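Local coordinates for uncharacterized protein (Alicyclobacillus acidocaldarius subsp. acidocaldarius, PDB 3RAG) that is of unknown function but is probably a von Willebrand factor A-type protein that holds a sodium ion at a site resembling a metal-ion-dependent adhesion site, at residues G19-R33 / R209-A221. Sequence-based numbering, arbitrary orientation.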
loop_
_atom_site.group_PDB
_atom_site.type_symbol
_atom_site.label_atom_id
_atom_site.label_comp_id
_atom_site.label_asym_id
_atom_site.label_seq_id
_atom_site.Cartn_x
_atom_site.Cartn_y
_atom_site.Cartn_z
ATOM N N GLY A 19 2.037 12.126 10.298
ATOM C CA GLY A 19 3.283 12.348 11.013
ATOM C C GLY A 19 3.889 11.084 11.588
ATOM O O GLY A 19 3.192 10.085 11.747
ATOM N N CYS A 20 5.165 11.152 11.957
ATOM C CA CYS A 20 5.901 9.986 12.435
ATOM C C CYS A 20 5.276 9.320 13.662
ATOM O O CYS A 20 4.618 9.970 14.479
ATOM C CB CYS A 20 7.332 10.378 12.766
ATOM S SG CYS A 20 7.423 11.768 13.911
ATOM N N SER A 21 5.506 8.018 13.802
ATOM C CA SER A 21 4.990 7.288 14.977
ATOM C C SER A 21 5.478 7.911 16.273
ATOM O O SER A 21 6.581 8.457 16.342
ATOM C CB SER A 21 5.399 5.815 14.940
ATOM O OG SER A 21 6.813 5.657 15.114
ATOM N N ASN A 22 4.666 7.814 17.323
ATOM C CA ASN A 22 5.077 8.365 18.598
ATOM C C ASN A 22 4.736 7.441 19.747
ATOM O O ASN A 22 4.853 7.823 20.894
ATOM C CB ASN A 22 4.497 9.772 18.815
ATOM C CG ASN A 22 2.982 9.779 18.802
ATOM O OD1 ASN A 22 2.356 8.738 18.922
ATOM N ND2 ASN A 22 2.390 10.950 18.628
ATOM N N ILE A 23 4.308 6.220 19.436
ATOM C CA ILE A 23 4.057 5.237 20.496
ATOM C C ILE A 23 4.278 3.851 19.901
ATOM O O ILE A 23 4.015 3.620 18.717
ATOM C CB ILE A 23 2.638 5.386 21.108
ATOM C CG1 ILE A 23 2.444 4.392 22.262
ATOM C CG2 ILE A 23 1.562 5.206 20.035
ATOM C CD1 ILE A 23 1.255 4.728 23.171
ATOM N N GLY A 24 4.823 2.941 20.700
ATOM C CA GLY A 24 4.988 1.589 20.198
ATOM C C GLY A 24 6.268 1.379 19.404
ATOM O O GLY A 24 7.114 2.268 19.303
ATOM N N PRO A 25 6.419 0.179 18.841
ATOM C CA PRO A 25 7.702 -0.219 18.253
ATOM C C PRO A 25 7.925 0.373 16.857
ATOM O O PRO A 25 7.025 0.961 16.248
ATOM C CB PRO A 25 7.630 -1.756 18.239
ATOM C CG PRO A 25 6.154 -2.076 18.278
ATOM C CD PRO A 25 5.454 -0.936 18.955
ATOM N N ASP A 26 9.153 0.243 16.384
ATOM C CA ASP A 26 9.618 0.948 15.176
ATOM C C ASP A 26 9.004 0.451 13.869
ATOM O O ASP A 26 9.176 -0.701 13.484
ATOM C CB ASP A 26 11.147 0.846 15.145
ATOM C CG ASP A 26 11.778 1.546 13.952
ATOM O OD1 ASP A 26 11.098 2.286 13.208
ATOM O OD2 ASP A 26 12.995 1.352 13.780
ATOM N N PRO A 27 8.253 1.323 13.169
ATOM C CA PRO A 27 7.602 0.887 11.924
ATOM C C PRO A 27 8.604 0.640 10.796
ATOM O O PRO A 27 8.261 -0.016 9.812
ATOM C CB PRO A 27 6.677 2.072 11.567
ATOM C CG PRO A 27 7.329 3.281 12.247
ATOM C CD PRO A 27 7.883 2.698 13.560
ATOM N N VAL A 28 9.817 1.188 10.902
ATOM C CA VAL A 28 10.803 0.907 9.868
ATOM C C VAL A 28 11.128 -0.594 9.860
ATOM O O VAL A 28 11.216 -1.229 8.809
ATOM C CB VAL A 28 12.055 1.780 10.023
ATOM C CG1 VAL A 28 13.100 1.423 8.931
ATOM C CG2 VAL A 28 11.641 3.246 9.921
ATOM N N GLU A 29 11.296 -1.156 11.041
ATOM C CA GLU A 29 11.539 -2.591 11.172
ATOM C C GLU A 29 10.333 -3.417 10.716
ATOM O O GLU A 29 10.488 -4.484 10.111
ATOM C CB GLU A 29 11.882 -2.908 12.630
ATOM C CG GLU A 29 13.047 -3.816 12.794
ATOM C CD GLU A 29 14.233 -3.336 11.994
ATOM O OE1 GLU A 29 14.793 -4.151 11.227
ATOM O OE2 GLU A 29 14.589 -2.143 12.125
ATOM N N ALA A 30 9.129 -2.934 11.021
ATOM C CA ALA A 30 7.909 -3.610 10.578
ATOM C C ALA A 30 7.867 -3.687 9.060
ATOM O O ALA A 30 7.506 -4.720 8.478
ATOM C CB ALA A 30 6.650 -2.889 11.126
ATOM N N ALA A 31 8.240 -2.587 8.399
ATOM C CA ALA A 31 8.222 -2.562 6.942
ATOM C C ALA A 31 9.295 -3.498 6.395
ATOM O O ALA A 31 9.088 -4.167 5.381
ATOM C CB ALA A 31 8.463 -1.137 6.418
ATOM N N ARG A 32 10.451 -3.520 7.047
ATOM C CA ARG A 32 11.542 -4.401 6.612
ATOM C C ARG A 32 11.082 -5.871 6.707
ATOM O O ARG A 32 11.309 -6.665 5.790
ATOM C CB ARG A 32 12.796 -4.147 7.461
ATOM C CG ARG A 32 14.067 -4.814 6.942
ATOM C CD ARG A 32 15.275 -4.344 7.769
ATOM N NE ARG A 32 15.593 -2.953 7.457
ATOM C CZ ARG A 32 15.699 -1.978 8.349
ATOM N NH1 ARG A 32 15.990 -0.747 7.948
ATOM N NH2 ARG A 32 15.531 -2.227 9.637
ATOM N N ARG A 33 10.422 -6.229 7.810
ATOM C CA ARG A 33 9.808 -7.564 7.934
ATOM C C ARG A 33 8.813 -7.869 6.824
ATOM O O ARG A 33 8.845 -8.944 6.223
ATOM C CB ARG A 33 9.074 -7.716 9.268
ATOM C CG ARG A 33 9.978 -7.897 10.463
ATOM C CD ARG A 33 9.178 -8.287 11.717
ATOM N NE ARG A 33 8.349 -7.205 12.256
ATOM C CZ ARG A 33 8.801 -6.234 13.052
ATOM N NH1 ARG A 33 10.088 -6.177 13.388
ATOM N NH2 ARG A 33 7.974 -5.308 13.512
ATOM N N ARG A 209 -8.395 10.040 17.577
ATOM C CA ARG A 209 -8.025 10.112 18.978
ATOM C C ARG A 209 -6.717 9.366 19.187
ATOM O O ARG A 209 -6.363 8.494 18.398
ATOM C CB ARG A 209 -9.123 9.506 19.851
ATOM C CG ARG A 209 -9.488 8.081 19.479
ATOM C CD ARG A 209 -10.663 7.577 20.301
ATOM N NE ARG A 209 -10.267 7.216 21.659
ATOM C CZ ARG A 209 -9.729 6.049 21.996
ATOM N NH1 ARG A 209 -9.520 5.122 21.071
ATOM N NH2 ARG A 209 -9.400 5.805 23.257
ATOM N N GLY A 210 -6.014 9.689 20.264
ATOM C CA GLY A 210 -4.786 8.994 20.596
ATOM C C GLY A 210 -3.549 9.393 19.817
ATOM O O GLY A 210 -3.535 10.383 19.090
ATOM N N GLY A 211 -2.503 8.592 19.985
ATOM C CA GLY A 211 -1.218 8.823 19.342
ATOM C C GLY A 211 -1.138 8.001 18.075
ATOM O O GLY A 211 -2.165 7.585 17.531
ATOM N N THR A 212 0.075 7.810 17.570
ATOM C CA THR A 212 0.243 7.032 16.358
ATOM C C THR A 212 1.172 5.842 16.552
ATOM O O THR A 212 2.375 5.994 16.746
ATOM C CB THR A 212 0.776 7.911 15.213
ATOM O OG1 THR A 212 2.206 7.916 15.239
ATOM C CG2 THR A 212 0.271 9.334 15.360
ATOM N N PRO A 213 0.592 4.656 16.444
ATOM C CA PRO A 213 1.319 3.382 16.508
ATOM C C PRO A 213 1.484 2.776 15.120
ATOM O O PRO A 213 0.873 1.764 14.741
ATOM C CB PRO A 213 0.428 2.526 17.421
ATOM C CG PRO A 213 -0.967 3.035 17.126
ATOM C CD PRO A 213 -0.812 4.523 16.901
ATOM N N THR A 214 2.337 3.411 14.333
ATOM C CA THR A 214 2.507 2.992 12.969
ATOM C C THR A 214 3.114 1.608 12.848
ATOM O O THR A 214 2.826 0.906 11.904
ATOM C CB THR A 214 3.424 3.994 12.214
ATOM O OG1 THR A 214 3.038 5.328 12.579
ATOM C CG2 THR A 214 3.301 3.801 10.709
ATOM N N GLY A 215 3.992 1.238 13.778
ATOM C CA GLY A 215 4.625 -0.081 13.693
ATOM C C GLY A 215 3.614 -1.236 13.748
ATOM O O GLY A 215 3.545 -2.070 12.850
ATOM N N PRO A 216 2.824 -1.293 14.816
ATOM C CA PRO A 216 1.798 -2.338 14.922
ATOM C C PRO A 216 0.831 -2.322 13.728
ATOM O O PRO A 216 0.397 -3.374 13.283
ATOM C CB PRO A 216 1.079 -1.973 16.223
ATOM C CG PRO A 216 2.184 -1.355 17.054
ATOM C CD PRO A 216 2.946 -0.515 16.063
ATOM N N ALA A 217 0.526 -1.144 13.179
ATOM C CA ALA A 217 -0.325 -1.103 11.985
ATOM C C ALA A 217 0.267 -1.881 10.805
ATOM O O ALA A 217 -0.421 -2.684 10.156
ATOM C CB ALA A 217 -0.590 0.346 11.563
ATOM N N ILE A 218 1.530 -1.612 10.500
ATOM C CA ILE A 218 2.196 -2.319 9.418
ATOM C C ILE A 218 2.256 -3.834 9.678
ATOM O O ILE A 218 2.022 -4.636 8.780
ATOM C CB ILE A 218 3.606 -1.739 9.156
ATOM C CG1 ILE A 218 3.457 -0.299 8.627
ATOM C CG2 ILE A 218 4.360 -2.585 8.123
ATOM C CD1 ILE A 218 4.785 0.453 8.487
ATOM N N ASP A 219 2.599 -4.225 10.898
ATOM C CA ASP A 219 2.621 -5.652 11.245
ATOM C C ASP A 219 1.232 -6.304 11.076
ATOM O O ASP A 219 1.101 -7.407 10.548
ATOM C CB ASP A 219 3.087 -5.829 12.690
ATOM C CG ASP A 219 4.621 -5.672 12.839
ATOM O OD1 ASP A 219 5.371 -6.086 11.916
ATOM O OD2 ASP A 219 5.049 -5.153 13.885
ATOM N N HIS A 220 0.197 -5.612 11.526
ATOM C CA HIS A 220 -1.165 -6.127 11.337
ATOM C C HIS A 220 -1.484 -6.289 9.849
ATOM O O HIS A 220 -1.993 -7.326 9.409
ATOM C CB HIS A 220 -2.174 -5.197 12.037
ATOM C CG HIS A 220 -3.575 -5.732 12.057
ATOM N ND1 HIS A 220 -4.636 -5.007 12.564
ATOM C CD2 HIS A 220 -4.096 -6.901 11.613
ATOM C CE1 HIS A 220 -5.746 -5.716 12.450
ATOM N NE2 HIS A 220 -5.448 -6.866 11.865
ATOM N N ALA A 221 -1.154 -5.272 9.062
ATOM C CA ALA A 221 -1.367 -5.327 7.619
ATOM C C ALA A 221 -0.646 -6.520 6.976
ATOM O O ALA A 221 -1.210 -7.229 6.150
ATOM C CB ALA A 221 -0.898 -4.010 6.966
HETATM O O HOH W 1 3.082 7.499 10.918
HETATM O O HOH W 2 4.840 2.486 16.333
HETATM O O HOH W 3 5.620 -6.572 9.235
#
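Arg33 bends at chi3, and Asp219, with CG anti to its own carbonyl carbon, turns its carboxylate to meet the guanidinium. The salt bridge is side-on: Arg33 NE lies 3.2 Å from Asp219 OD1, while NH2 reaches the syn lone pair of OD2 at 3.0 Å. The two planes are 32° apart, so the fork is somewhat twisted. A water shared with Ala30 O donates a further bond to OD1. In the loops ahead of the helices, Asn22 holds CG between its backbone N and carbonyl carbon (chi1 60°), which points OD1 at Thr212 N for a nearly straight bond of 2.8 Å. The main chain adds a second link, Asn22 N to Thr212 O at 3.0 Å, in the carbonyl plane.

Helices 27-33 and 214-221 pack side by side up to the salt bridge, almost parallel at 14°, with axes 7.9 Å apart. Glycine suits position 215 because Pro25 O packs 3.7 Å from Gly215 CA, with Pro27 CB beside Gly215 N; the small methyl of Ala30 rests on Ile218 CG2. A second water links Ile23 O, Pro25 O and Gly215 N, satisfying this N-H at the start of its helix.

Beside Thr212 sits the sodium ion held by Asp18, Ser144 and Ser146. The Asn22-Thr212 bonds thus join two loops near the metal, Arg33-Asp219 clamps helix to helix, and between them runs a mostly apolar seam with a water bound within it, in a vWA-like fold.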